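PDB 5U7F: dihydroneopterin triphosphate diphosphatase from Escherichia coli O157:H7, which probably hydrolyses dihydroneopterin triphosphate to dihydroneopterin monophosphate and pyrophosphate, a step of folate biosynthesis, and can also cleave nucleoside triphosphates, preferring dATP. Local coordinates for residues V5-V10 against T40-E45; P9-V14 against N98-F103; D34-V39 against A130-S135; E80-S85 against G94-T99. All blocks are in the same frame, centred on the assembly; numbering follows the deposited sequence.

Contact 1 of 4, residues V5-V10 against T40-E45; sequences VYKRPV and TGSVEE. With CO (cobalt (II) ion), chain F; SO4 (sulfate ion), chain C.
Val10 and Val43 are joined by a nearly straight hydrogen bond (167°), Val43 N to Val10 O at 2.8 Å, and the same oxygen receives a CA-H...O contact from Ser42. Beside it Val10 CG1 packs on Val43 CG2. Arg8, its side chain bent at chi2 and chi3, brings both NE (2.8 Å) and NH2 (2.9 Å) to Val43 O, which lies at the guanidinium edge and accepts two weak bonds. Residues 41-45 open the Nudix box, the signature of these hydrolases, and here the box leaves strand 36-42 for the loop before helix 49-61. At the metal end, Thr40 O binds cobalt at 2.0 Å; Glu60, Glu117, two waters and a sulfate oxygen make up the rest of its ligands. That sulfate is tied firmly through O3, 2.1 Å from the cobalt, and through O4, to which Ser42 N donates at 3.1 Å. Lys7 NZ lies implausibly close to its O1, so that approach is doubtful in detail. Lys7 and Thr40 probably bind substrate, as expected by similarity, so the anion may occupy a phosphate position.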
loop_
_atom_site.group_PDB
_atom_site.type_symbol
_atom_site.label_atom_id
_atom_site.label_comp_id
_atom_site.label_asym_id
_atom_site.label_seq_id
_atom_site.Cartn_x
_atom_site.Cartn_y
_atom_site.Cartn_z
ATOM N N VAL A 5 5.134 -17.566 9.855
ATOM C CA VAL A 5 3.747 -17.610 10.350
ATOM C C VAL A 5 2.771 -17.193 9.245
ATOM O O VAL A 5 3.172 -16.597 8.242
ATOM C CB VAL A 5 3.564 -16.685 11.576
ATOM C CG1 VAL A 5 3.563 -15.196 11.140
ATOM C CG2 VAL A 5 2.312 -17.042 12.353
ATOM N N TYR A 6 1.487 -17.473 9.433
ATOM C CA TYR A 6 0.485 -17.096 8.440
ATOM C C TYR A 6 0.139 -15.608 8.430
ATOM O O TYR A 6 -0.158 -14.998 9.460
ATOM C CB TYR A 6 -0.779 -17.919 8.664
ATOM C CG TYR A 6 -0.543 -19.391 8.460
ATOM C CD1 TYR A 6 0.308 -19.837 7.458
ATOM C CD2 TYR A 6 -1.155 -20.334 9.269
ATOM C CE1 TYR A 6 0.537 -21.181 7.256
ATOM C CE2 TYR A 6 -0.936 -21.689 9.074
ATOM C CZ TYR A 6 -0.088 -22.104 8.066
ATOM O OH TYR A 6 0.144 -23.449 7.852
ATOM N N LYS A 7 0.180 -15.036 7.230
ATOM C CA LYS A 7 -0.342 -13.706 6.987
ATOM C C LYS A 7 -1.875 -13.697 7.196
ATOM O O LYS A 7 -2.544 -14.702 6.930
ATOM C CB LYS A 7 -0.018 -13.257 5.565
ATOM C CG LYS A 7 1.384 -12.741 5.320
ATOM C CD LYS A 7 1.431 -11.940 4.017
ATOM C CE LYS A 7 2.636 -11.002 3.983
ATOM N NZ LYS A 7 2.325 -9.694 3.343
ATOM N N ARG A 8 -2.437 -12.587 7.653
ATOM C CA ARG A 8 -3.898 -12.514 7.805
ATOM C C ARG A 8 -4.527 -12.044 6.486
ATOM O O ARG A 8 -3.984 -11.154 5.839
ATOM C CB ARG A 8 -4.284 -11.570 8.945
ATOM C CG ARG A 8 -3.727 -11.948 10.330
ATOM C CD ARG A 8 -4.811 -11.910 11.439
ATOM N NE ARG A 8 -5.627 -10.703 11.385
ATOM C CZ ARG A 8 -6.862 -10.611 10.872
ATOM N NH1 ARG A 8 -7.492 -11.675 10.356
ATOM N NH2 ARG A 8 -7.478 -9.427 10.869
ATOM N N PRO A 9 -5.678 -12.607 6.093
ATOM C CA PRO A 9 -6.308 -12.215 4.822
ATOM C C PRO A 9 -7.228 -10.978 4.937
ATOM O O PRO A 9 -8.246 -10.889 4.265
ATOM C CB PRO A 9 -7.103 -13.445 4.453
ATOM C CG PRO A 9 -7.486 -14.030 5.765
ATOM C CD PRO A 9 -6.358 -13.772 6.693
ATOM N N VAL A 10 -6.841 -10.066 5.820
ATOM C CA VAL A 10 -7.466 -8.762 5.980
ATOM C C VAL A 10 -6.311 -7.771 5.961
ATOM O O VAL A 10 -5.379 -7.873 6.758
ATOM C CB VAL A 10 -8.274 -8.657 7.292
ATOM C CG1 VAL A 10 -8.789 -7.226 7.517
ATOM C CG2 VAL A 10 -9.437 -9.622 7.286
ATOM N N THR A 40 1.256 -1.818 1.516
ATOM C CA THR A 40 0.178 -2.753 1.901
ATOM C C THR A 40 0.614 -3.456 3.171
ATOM O O THR A 40 1.801 -3.518 3.467
ATOM C CB THR A 40 -0.170 -3.806 0.813
ATOM O OG1 THR A 40 0.920 -4.715 0.634
ATOM C CG2 THR A 40 -0.521 -3.152 -0.501
ATOM N N GLY A 41 -0.344 -3.957 3.946
ATOM C CA GLY A 41 -0.000 -4.737 5.115
ATOM C C GLY A 41 -1.217 -5.377 5.733
ATOM O O GLY A 41 -2.324 -4.853 5.575
ATOM N N SER A 42 -1.001 -6.497 6.422
ATOM C CA SER A 42 -2.072 -7.181 7.165
ATOM C C SER A 42 -2.528 -6.396 8.388
ATOM O O SER A 42 -1.727 -5.760 9.071
ATOM C CB SER A 42 -1.618 -8.576 7.618
ATOM O OG SER A 42 -1.440 -9.454 6.525
ATOM N N VAL A 43 -3.839 -6.437 8.639
ATOM C CA VAL A 43 -4.432 -5.952 9.879
ATOM C C VAL A 43 -4.307 -7.020 10.939
ATOM O O VAL A 43 -4.902 -8.095 10.812
ATOM C CB VAL A 43 -5.918 -5.595 9.700
ATOM C CG1 VAL A 43 -6.501 -5.009 10.987
ATOM C CG2 VAL A 43 -6.074 -4.639 8.557
ATOM N N GLU A 44 -3.556 -6.733 11.994
ATOM C CA GLU A 44 -3.323 -7.728 13.039
ATOM C C GLU A 44 -4.457 -7.784 14.051
ATOM O O GLU A 44 -5.235 -6.851 14.196
ATOM C CB GLU A 44 -2.016 -7.444 13.770
ATOM C CG GLU A 44 -0.793 -7.424 12.851
ATOM C CD GLU A 44 -0.547 -8.760 12.139
ATOM O OE1 GLU A 44 -1.039 -9.799 12.626
ATOM O OE2 GLU A 44 0.137 -8.775 11.091
ATOM N N GLU A 45 -4.522 -8.890 14.773
ATOM C CA GLU A 45 -5.580 -9.088 15.752
ATOM C C GLU A 45 -5.528 -7.963 16.798
ATOM O O GLU A 45 -4.461 -7.572 17.272
ATOM C CB GLU A 45 -5.461 -10.471 16.412
ATOM C CG GLU A 45 -6.756 -11.300 16.330
ATOM C CD GLU A 45 -6.540 -12.800 16.514
ATOM O OE1 GLU A 45 -6.748 -13.301 17.646
ATOM O OE2 GLU A 45 -6.208 -13.500 15.522
HETATM CO CO CO F . 3.568 -4.512 3.149
HETATM S S SO4 C . 2.791 -7.035 5.171
HETATM O O1 SO4 C . 1.933 -7.509 4.072
HETATM O O2 SO4 C . 3.915 -7.965 5.299
HETATM O O3 SO4 C . 3.260 -5.668 4.879
HETATM O O4 SO4 C . 2.046 -7.038 6.425
HETATM O O HOH W 1 2.500 -6.172 2.214
HETATM O O HOH W 2 3.707 -3.208 1.395
#

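Contact 2 of 4, residues P9-V14 against N98-F103; sequences PVSILV and NTESWF
Ser11 and Thr99 stand where strands 10-18 and 97-107 exchange hydrogen bonds in parallel register. Thr99 N donates to Pro9 O, Ser11 N to Thr99 O (2.8 Å), Ser101 N to Ser11 O, Leu13 N to Ser101 O and Phe103 N to Leu13 O, so Ser11, Leu13, Thr99 and Ser101 each spend both N-H and C=O on the neighbouring strand. Side chains extend the polar pairing. With CG anti to its backbone N (chi1 -178°), Asn98 carries its amide across to Ser11, and ND2 donates to Ser11 OG at 2.9 Å, nearly within the amide plane. Water satisfies other acceptors: one molecule donates to Ile12 O and Glu100 OE2, another to Ser11 O. Glu100 OE1 accepts from Trp102 NE1 (2.9 Å) and is also bonded to Ser137, while Ser101 OG pairs with Thr78. Apolar contacts lie on both faces as well. Leu13 CD2 lies over the Trp102 five-membered ring, 3.8 Å from its centroid, in a CH-pi contact; on the other face, Ile12 CG2 meets Phe103 CE1 at 3.8 Å. Helix 136-147 packs on the Leu13-Trp102 face and helix 49-61 on the Val14-Phe103 face, the alpha-beta-alpha sandwich of the Nudix fold.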
loop_
_atom_site.group_PDB
_atom_site.type_symbol
_atom_site.label_atom_id
_atom_site.label_comp_id
_atom_site.label_asym_id
_atom_site.label_seq_id
_atom_site.Cartn_x
_atom_site.Cartn_y
_atom_site.Cartn_z
ATOM N N PRO A 9 -5.678 -12.607 6.093
ATOM C CA PRO A 9 -6.308 -12.215 4.822
ATOM C C PRO A 9 -7.228 -10.978 4.937
ATOM O O PRO A 9 -8.246 -10.889 4.265
ATOM C CB PRO A 9 -7.103 -13.445 4.453
ATOM C CG PRO A 9 -7.486 -14.030 5.765
ATOM C CD PRO A 9 -6.358 -13.772 6.693
ATOM N N VAL A 10 -6.841 -10.066 5.820
ATOM C CA VAL A 10 -7.466 -8.762 5.980
ATOM C C VAL A 10 -6.311 -7.771 5.961
ATOM O O VAL A 10 -5.379 -7.873 6.758
ATOM C CB VAL A 10 -8.274 -8.657 7.292
ATOM C CG1 VAL A 10 -8.789 -7.226 7.517
ATOM C CG2 VAL A 10 -9.437 -9.622 7.286
ATOM N N SER A 11 -6.336 -6.854 5.013
ATOM C CA SER A 11 -5.189 -5.978 4.789
ATOM C C SER A 11 -5.621 -4.534 4.503
ATOM O O SER A 11 -6.815 -4.230 4.353
ATOM C CB SER A 11 -4.352 -6.524 3.637
ATOM O OG SER A 11 -5.006 -6.311 2.395
ATOM N N ILE A 12 -4.629 -3.665 4.472
ATOM C CA ILE A 12 -4.794 -2.273 4.124
ATOM C C ILE A 12 -3.858 -1.929 2.984
ATOM O O ILE A 12 -2.848 -2.606 2.744
ATOM C CB ILE A 12 -4.575 -1.332 5.340
ATOM C CG1 ILE A 12 -3.216 -1.523 6.005
ATOM C CG2 ILE A 12 -5.675 -1.549 6.376
ATOM C CD1 ILE A 12 -2.087 -0.791 5.351
ATOM N N LEU A 13 -4.257 -0.915 2.229
ATOM C CA LEU A 13 -3.463 -0.352 1.145
ATOM C C LEU A 13 -3.389 1.141 1.405
ATOM O O LEU A 13 -4.417 1.751 1.664
ATOM C CB LEU A 13 -4.112 -0.632 -0.213
ATOM C CG LEU A 13 -3.645 0.201 -1.413
ATOM C CD1 LEU A 13 -2.384 -0.394 -1.893
ATOM C CD2 LEU A 13 -4.688 0.202 -2.509
ATOM N N VAL A 14 -2.192 1.727 1.400
ATOM C CA VAL A 14 -2.062 3.177 1.553
ATOM C C VAL A 14 -1.404 3.752 0.312
ATOM O O VAL A 14 -0.225 3.495 0.006
ATOM C CB VAL A 14 -1.252 3.576 2.807
ATOM C CG1 VAL A 14 -1.171 5.107 2.901
ATOM C CG2 VAL A 14 -1.862 2.993 4.057
ATOM N N ASN A 98 -8.370 -12.264 -0.298
ATOM C CA ASN A 98 -7.882 -11.218 0.597
ATOM C C ASN A 98 -8.800 -10.026 0.502
ATOM O O ASN A 98 -9.228 -9.662 -0.582
ATOM C CB ASN A 98 -6.456 -10.785 0.273
ATOM C CG ASN A 98 -5.957 -9.712 1.258
ATOM O OD1 ASN A 98 -5.386 -10.013 2.301
ATOM N ND2 ASN A 98 -6.251 -8.462 0.953
ATOM N N THR A 99 -9.144 -9.469 1.650
ATOM C CA THR A 99 -9.993 -8.292 1.709
ATOM C C THR A 99 -9.122 -7.077 2.093
ATOM O O THR A 99 -8.434 -7.090 3.112
ATOM C CB THR A 99 -11.129 -8.462 2.723
ATOM O OG1 THR A 99 -11.921 -9.615 2.369
ATOM C CG2 THR A 99 -12.002 -7.247 2.705
ATOM N N GLU A 100 -9.204 -6.025 1.298
ATOM C CA GLU A 100 -8.285 -4.899 1.378
ATOM C C GLU A 100 -9.035 -3.582 1.525
ATOM O O GLU A 100 -9.886 -3.286 0.687
ATOM C CB GLU A 100 -7.448 -4.835 0.112
ATOM C CG GLU A 100 -6.463 -3.684 0.002
ATOM C CD GLU A 100 -5.744 -3.699 -1.360
ATOM O OE1 GLU A 100 -6.349 -3.296 -2.389
ATOM O OE2 GLU A 100 -4.570 -4.137 -1.405
ATOM N N SER A 101 -8.687 -2.805 2.543
ATOM C CA SER A 101 -9.262 -1.455 2.732
ATOM C C SER A 101 -8.288 -0.356 2.329
ATOM O O SER A 101 -7.091 -0.433 2.643
ATOM C CB SER A 101 -9.711 -1.279 4.194
ATOM O OG SER A 101 -10.735 -2.211 4.462
ATOM N N TRP A 102 -8.805 0.684 1.668
ATOM C CA TRP A 102 -7.941 1.671 1.010
ATOM C C TRP A 102 -7.821 2.938 1.840
ATOM O O TRP A 102 -8.809 3.427 2.389
ATOM C CB TRP A 102 -8.471 2.058 -0.390
ATOM C CG TRP A 102 -8.460 0.989 -1.409
ATOM C CD1 TRP A 102 -7.916 -0.269 -1.287
ATOM C CD2 TRP A 102 -9.045 1.042 -2.707
ATOM N NE1 TRP A 102 -8.117 -0.977 -2.431
ATOM C CE2 TRP A 102 -8.805 -0.198 -3.322
ATOM C CE3 TRP A 102 -9.760 2.017 -3.411
ATOM C CZ2 TRP A 102 -9.227 -0.485 -4.609
ATOM C CZ3 TRP A 102 -10.173 1.732 -4.693
ATOM C CH2 TRP A 102 -9.921 0.478 -5.275
ATOM N N PHE A 103 -6.610 3.476 1.870
ATOM C CA PHE A 103 -6.305 4.779 2.480
ATOM C C PHE A 103 -5.442 5.608 1.504
ATOM O O PHE A 103 -4.780 5.078 0.594
ATOM C CB PHE A 103 -5.570 4.605 3.809
ATOM C CG PHE A 103 -6.359 3.883 4.858
ATOM C CD1 PHE A 103 -6.455 2.495 4.847
ATOM C CD2 PHE A 103 -7.015 4.586 5.849
ATOM C CE1 PHE A 103 -7.197 1.839 5.818
ATOM C CE2 PHE A 103 -7.767 3.929 6.824
ATOM C CZ PHE A 103 -7.855 2.575 6.814
HETATM O O HOH W 3 -10.727 -11.557 4.538
HETATM O O HOH W 4 -3.510 -5.012 0.994
HETATM O O HOH W 5 -9.415 -4.531 4.950
#

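Contact 3 of 4, residues D34-V39 against A130-S135; sequences DFWQSV and AALTKS
The backbones of 34-37 and 132-135 run 73° apart and come nearest at Trp36 and Thr133, whose CA atoms are 5.1 Å from each other. Thr133 is the first residue to leave helix 126-132, and its OG1 donates to Trp36 O at 2.7 Å, in the carbonyl plane. With OG1 anti to the backbone N (chi1 -170°), the hydroxyl faces the strand and also receives a weak bond from Ser135 N. A water ties the same region together, donating to Asp34 O and Leu132 O and accepting from Trp36 N. In the Nudix fold this contact joins the start of strand 36-42 to the link between helices 126-132 and 136-147, where Ser135 is the N-cap and a predicted substrate-binding residue. Residues of 130-135 lie over one face of each of two aromatic rings. Leu132 CD2 sits over the Trp36 indole, 4.2 Å from the five-membered ring centroid. Lys134 CB lies above the Phe35 ring, 4.3 Å from its centroid, while its NZ continues to a salt bridge with Asp32. Ser135 CB touches Phe35 CZ at 3.8 Å.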
loop_
_atom_site.group_PDB
_atom_site.type_symbol
_atom_site.label_atom_id
_atom_site.label_comp_id
_atom_site.label_asym_id
_atom_site.label_seq_id
_atom_site.Cartn_x
_atom_site.Cartn_y
_atom_site.Cartn_z
ATOM N N ASP A 34 9.319 -8.302 -9.300
ATOM C CA ASP A 34 8.639 -7.716 -10.449
ATOM C C ASP A 34 7.391 -6.920 -10.017
ATOM O O ASP A 34 6.766 -6.255 -10.829
ATOM C CB ASP A 34 8.239 -8.810 -11.431
ATOM C CG ASP A 34 9.445 -9.508 -12.041
ATOM O OD1 ASP A 34 10.413 -8.794 -12.405
ATOM O OD2 ASP A 34 9.426 -10.759 -12.134
ATOM N N PHE A 35 7.087 -6.998 -8.728
ATOM C CA PHE A 35 5.838 -6.463 -8.131
ATOM C C PHE A 35 6.137 -5.139 -7.448
ATOM O O PHE A 35 6.654 -5.135 -6.341
ATOM C CB PHE A 35 5.278 -7.486 -7.142
ATOM C CG PHE A 35 3.867 -7.239 -6.707
ATOM C CD1 PHE A 35 3.234 -6.015 -6.889
ATOM C CD2 PHE A 35 3.166 -8.265 -6.096
ATOM C CE1 PHE A 35 1.906 -5.851 -6.456
ATOM C CE2 PHE A 35 1.892 -8.092 -5.679
ATOM C CZ PHE A 35 1.259 -6.882 -5.853
ATOM N N TRP A 36 5.843 -4.036 -8.126
ATOM C CA TRP A 36 5.833 -2.714 -7.501
ATOM C C TRP A 36 4.440 -2.338 -6.969
ATOM O O TRP A 36 3.423 -2.625 -7.599
ATOM C CB TRP A 36 6.280 -1.657 -8.469
ATOM C CG TRP A 36 7.672 -1.878 -8.952
ATOM C CD1 TRP A 36 8.109 -2.884 -9.766
ATOM C CD2 TRP A 36 8.819 -1.068 -8.652
ATOM N NE1 TRP A 36 9.472 -2.744 -10.001
ATOM C CE2 TRP A 36 9.924 -1.637 -9.331
ATOM C CE3 TRP A 36 9.020 0.073 -7.873
ATOM C CZ2 TRP A 36 11.213 -1.103 -9.247
ATOM C CZ3 TRP A 36 10.310 0.617 -7.808
ATOM C CH2 TRP A 36 11.383 0.019 -8.488
ATOM N N GLN A 37 4.424 -1.669 -5.833
ATOM C CA GLN A 37 3.165 -1.392 -5.118
ATOM C C GLN A 37 3.264 -0.184 -4.232
ATOM O O GLN A 37 4.372 0.253 -3.879
ATOM C CB GLN A 37 2.791 -2.588 -4.261
ATOM C CG GLN A 37 3.883 -2.997 -3.318
ATOM C CD GLN A 37 3.444 -3.884 -2.177
ATOM O OE1 GLN A 37 4.235 -4.179 -1.261
ATOM N NE2 GLN A 37 2.204 -4.364 -2.236
ATOM N N SER A 38 2.112 0.361 -3.849
ATOM C CA SER A 38 2.026 1.268 -2.721
ATOM C C SER A 38 2.182 0.448 -1.411
ATOM O O SER A 38 2.463 -0.770 -1.448
ATOM C CB SER A 38 0.682 2.040 -2.757
ATOM O OG SER A 38 0.376 2.474 -4.080
ATOM N N VAL A 39 2.085 1.103 -0.261
ATOM C CA VAL A 39 2.209 0.399 1.015
ATOM C C VAL A 39 1.005 -0.535 1.250
ATOM O O VAL A 39 -0.127 -0.102 1.143
ATOM C CB VAL A 39 2.350 1.401 2.161
ATOM C CG1 VAL A 39 2.176 0.752 3.510
ATOM C CG2 VAL A 39 3.719 2.074 2.086
ATOM N N ALA A 130 0.066 3.351 -11.973
ATOM C CA ALA A 130 -1.116 2.531 -12.122
ATOM C C ALA A 130 -0.860 1.393 -13.091
ATOM O O ALA A 130 -1.270 0.273 -12.824
ATOM C CB ALA A 130 -2.275 3.356 -12.602
ATOM N N ALA A 131 -0.203 1.690 -14.210
ATOM C CA ALA A 131 0.072 0.671 -15.221
ATOM C C ALA A 131 1.133 -0.308 -14.773
ATOM O O ALA A 131 1.131 -1.459 -15.223
ATOM C CB ALA A 131 0.494 1.312 -16.539
ATOM N N LEU A 132 2.036 0.151 -13.909
ATOM C CA LEU A 132 3.215 -0.610 -13.522
ATOM C C LEU A 132 2.865 -1.752 -12.580
ATOM O O LEU A 132 3.381 -2.868 -12.752
ATOM C CB LEU A 132 4.260 0.293 -12.852
ATOM C CG LEU A 132 5.493 -0.376 -12.223
ATOM C CD1 LEU A 132 6.316 -1.075 -13.301
ATOM C CD2 LEU A 132 6.383 0.586 -11.448
ATOM N N THR A 133 2.012 -1.467 -11.590
ATOM C CA THR A 133 1.700 -2.422 -10.531
ATOM C C THR A 133 0.975 -3.676 -11.064
ATOM O O THR A 133 0.195 -3.625 -12.032
ATOM C CB THR A 133 0.869 -1.772 -9.406
ATOM O OG1 THR A 133 0.772 -2.660 -8.286
ATOM C CG2 THR A 133 -0.561 -1.372 -9.880
ATOM N N LYS A 134 1.282 -4.817 -10.445
ATOM C CA LYS A 134 0.637 -6.073 -10.794
ATOM C C LYS A 134 -0.713 -6.234 -10.127
ATOM O O LYS A 134 -1.474 -7.107 -10.502
ATOM C CB LYS A 134 1.518 -7.276 -10.414
ATOM C CG LYS A 134 2.775 -7.388 -11.260
ATOM C CD LYS A 134 3.257 -8.822 -11.339
ATOM C CE LYS A 134 4.748 -8.943 -11.044
ATOM N NZ LYS A 134 5.101 -10.363 -10.764
ATOM N N SER A 135 -1.016 -5.392 -9.144
ATOM C CA SER A 135 -2.254 -5.500 -8.375
ATOM C C SER A 135 -3.386 -4.644 -8.956
ATOM O O SER A 135 -3.257 -3.400 -9.072
ATOM C CB SER A 135 -1.974 -5.103 -6.925
ATOM O OG SER A 135 -3.148 -4.805 -6.191
HETATM O O HOH W 6 4.700 -4.373 -10.369
#

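Contact 4 of 4, residues E80-S85 against G94-T99; sequences EFEIFS and GVTRNT. With SO4 (sulfate ion), chain B.
The predicted substrate-binding run Phe81-Phe84 begins on an antiparallel beta pairing in the Nudix sheet, between outermost strand 72-82 and strand 97-107. Phe81 and Asn98 form the hydrogen-bonded pair, Phe81 N donating to Asn98 O and Asn98 N to Phe81 O (2.8 Å); beyond the strand end, Ile83 N adds a bond to Thr96 O. Glu80, Glu82 and Arg97 build a salt-bridge network on one face of the sheet. Turns at chi2 (-67°) and chi3 (-61°) fold the Arg97 guanidinium back across the neighbouring strand, with Phe81 C over its centre. Its edge is then shared: NE donates almost straight to Glu80 OE2 (2.8 Å), and NH1 reaches the anti lone pair of Glu82 OE1 at 3.2 Å. A sulfate O2 accepts from NH1 (2.9 Å) and NH2, while Glu82 N donates to O3 of the same ion, which Trp136 also holds. These partners at its edge hold the guanidinium's orientation. On the opposite face, Phe81 and Asn98 lie side by side, ring and amide planes 35° apart, with Phe81 CZ 3.6 Å from Asn98 ND2, whose hydrogen bond goes to Ser11 OG. Past the end of the pairing, Ile83 CD1 meets Val95 CG1 at 4.0 Å.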
loop_
_atom_site.group_PDB
_atom_site.type_symbol
_atom_site.label_atom_id
_atom_site.label_comp_id
_atom_site.label_asym_id
_atom_site.label_seq_id
_atom_site.Cartn_x
_atom_site.Cartn_y
_atom_site.Cartn_z
ATOM N N GLU A 80 -12.180 -7.162 -2.476
ATOM C CA GLU A 80 -11.738 -8.524 -2.194
ATOM C C GLU A 80 -11.149 -9.110 -3.470
ATOM O O GLU A 80 -11.697 -8.944 -4.551
ATOM C CB GLU A 80 -12.890 -9.373 -1.687
ATOM C CG GLU A 80 -12.468 -10.782 -1.312
ATOM C CD GLU A 80 -13.647 -11.706 -1.024
ATOM O OE1 GLU A 80 -14.399 -11.439 -0.058
ATOM O OE2 GLU A 80 -13.825 -12.703 -1.770
ATOM N N PHE A 81 -9.993 -9.750 -3.363
ATOM C CA PHE A 81 -9.351 -10.275 -4.544
ATOM C C PHE A 81 -8.698 -11.607 -4.237
ATOM O O PHE A 81 -8.489 -11.971 -3.067
ATOM C CB PHE A 81 -8.327 -9.282 -5.117
ATOM C CG PHE A 81 -7.275 -8.829 -4.146
ATOM C CD1 PHE A 81 -6.147 -9.587 -3.891
ATOM C CD2 PHE A 81 -7.388 -7.583 -3.548
ATOM C CE1 PHE A 81 -5.176 -9.117 -3.010
ATOM C CE2 PHE A 81 -6.432 -7.136 -2.692
ATOM C CZ PHE A 81 -5.334 -7.889 -2.430
ATOM N N GLU A 82 -8.400 -12.321 -5.315
ATOM C CA GLU A 82 -7.732 -13.603 -5.240
ATOM C C GLU A 82 -6.255 -13.365 -4.966
ATOM O O GLU A 82 -5.594 -12.548 -5.629
ATOM C CB GLU A 82 -7.930 -14.383 -6.532
ATOM C CG GLU A 82 -7.259 -15.776 -6.556
ATOM C CD GLU A 82 -8.050 -16.861 -5.814
ATOM O OE1 GLU A 82 -9.256 -16.650 -5.533
ATOM O OE2 GLU A 82 -7.441 -17.938 -5.506
ATOM N N ILE A 83 -5.752 -14.063 -3.961
ATOM C CA ILE A 83 -4.341 -14.052 -3.625
ATOM C C ILE A 83 -3.551 -14.675 -4.784
ATOM O O ILE A 83 -3.902 -15.743 -5.276
ATOM C CB ILE A 83 -4.088 -14.808 -2.298
ATOM C CG1 ILE A 83 -4.866 -14.112 -1.187
ATOM C CG2 ILE A 83 -2.582 -14.853 -1.938
ATOM C CD1 ILE A 83 -4.855 -14.759 0.168
ATOM N N PHE A 84 -2.514 -13.967 -5.239
ATOM C CA PHE A 84 -1.634 -14.519 -6.260
ATOM C C PHE A 84 -1.162 -15.922 -5.865
ATOM O O PHE A 84 -0.698 -16.149 -4.751
ATOM C CB PHE A 84 -0.413 -13.631 -6.491
ATOM C CG PHE A 84 -0.696 -12.379 -7.269
ATOM C CD1 PHE A 84 -1.497 -12.405 -8.391
ATOM C CD2 PHE A 84 -0.097 -11.187 -6.905
ATOM C CE1 PHE A 84 -1.728 -11.255 -9.127
ATOM C CE2 PHE A 84 -0.321 -10.036 -7.636
ATOM C CZ PHE A 84 -1.144 -10.070 -8.748
ATOM N N SER A 85 -1.275 -16.830 -6.815
ATOM C CA SER A 85 -0.978 -18.237 -6.602
ATOM C C SER A 85 0.370 -18.462 -5.979
ATOM O O SER A 85 0.504 -19.271 -5.078
ATOM C CB SER A 85 -1.050 -18.980 -7.916
ATOM O OG SER A 85 -2.404 -19.181 -8.300
ATOM N N GLY A 94 -6.334 -23.259 2.758
ATOM C CA GLY A 94 -7.676 -23.015 2.267
ATOM C C GLY A 94 -7.986 -21.544 2.057
ATOM O O GLY A 94 -9.064 -21.194 1.544
ATOM N N VAL A 95 -7.075 -20.682 2.488
ATOM C CA VAL A 95 -7.253 -19.235 2.321
ATOM C C VAL A 95 -6.777 -18.816 0.927
ATOM O O VAL A 95 -5.619 -18.980 0.601
ATOM C CB VAL A 95 -6.474 -18.433 3.380
ATOM C CG1 VAL A 95 -6.514 -16.948 3.052
ATOM C CG2 VAL A 95 -7.073 -18.642 4.761
ATOM N N THR A 96 -7.691 -18.291 0.128
ATOM C CA THR A 96 -7.405 -17.842 -1.236
ATOM C C THR A 96 -7.873 -16.404 -1.573
ATOM O O THR A 96 -7.558 -15.866 -2.646
ATOM C CB THR A 96 -8.083 -18.813 -2.220
ATOM O OG1 THR A 96 -9.500 -18.777 -2.017
ATOM C CG2 THR A 96 -7.591 -20.241 -2.022
ATOM N N ARG A 97 -8.652 -15.804 -0.673
ATOM C CA ARG A 97 -9.242 -14.465 -0.877
ATOM C C ARG A 97 -8.676 -13.489 0.137
ATOM O O ARG A 97 -8.560 -13.839 1.305
ATOM C CB ARG A 97 -10.782 -14.492 -0.724
ATOM C CG ARG A 97 -11.508 -15.585 -1.531
ATOM C CD ARG A 97 -11.418 -15.347 -3.024
ATOM N NE ARG A 97 -12.047 -14.066 -3.398
ATOM C CZ ARG A 97 -11.910 -13.487 -4.584
ATOM N NH1 ARG A 97 -11.185 -14.062 -5.525
ATOM N NH2 ARG A 97 -12.512 -12.336 -4.826
ATOM N N ASN A 98 -8.370 -12.264 -0.298
ATOM C CA ASN A 98 -7.882 -11.218 0.597
ATOM C C ASN A 98 -8.800 -10.026 0.502
ATOM O O ASN A 98 -9.228 -9.662 -0.582
ATOM C CB ASN A 98 -6.456 -10.785 0.273
ATOM C CG ASN A 98 -5.957 -9.712 1.258
ATOM O OD1 ASN A 98 -5.386 -10.013 2.301
ATOM N ND2 ASN A 98 -6.251 -8.462 0.953
ATOM N N THR A 99 -9.144 -9.469 1.650
ATOM C CA THR A 99 -9.993 -8.292 1.709
ATOM C C THR A 99 -9.122 -7.077 2.093
ATOM O O THR A 99 -8.434 -7.090 3.112
ATOM C CB THR A 99 -11.129 -8.462 2.723
ATOM O OG1 THR A 99 -11.921 -9.615 2.369
ATOM C CG2 THR A 99 -12.002 -7.247 2.705
HETATM S S SO4 B . -10.195 -11.461 -8.687
HETATM O O1 SO4 B . -10.097 -12.450 -9.762
HETATM O O2 SO4 B . -10.954 -12.036 -7.584
HETATM O O3 SO4 B . -8.838 -11.142 -8.239
HETATM O O4 SO4 B . -10.863 -10.265 -9.185
HETATM O O HOH W 7 -14.810 -9.482 2.153
HETATM O O HOH W 8 -10.717 -18.543 -4.519
#

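From the N terminus, the lead-in to strand 10-18 first meets the end of strand 36-42, and contact 1 closes a loop that holds strand 23-29 and most of strands 10-18 and 36-42. Contact 2 starts from the same stretch, sharing Pro9 and Val10, but reaches much farther along the chain to strand 97-107. Contact 3 begins within that span and ends near the C terminus, so it crosses contact 2; it also crosses contact 1, whose second segment directly follows its first. Contact 4 closes a short loop inside the span of contact 3 and shares Asn98 and Thr99 with contact 2. Together the contacts join strands 72-82, 97-107, 10-18 and 36-42 across one sheet, with contact 3 adding the C-terminal helices. Phe84 touches Phe35 between contacts 4 and 3.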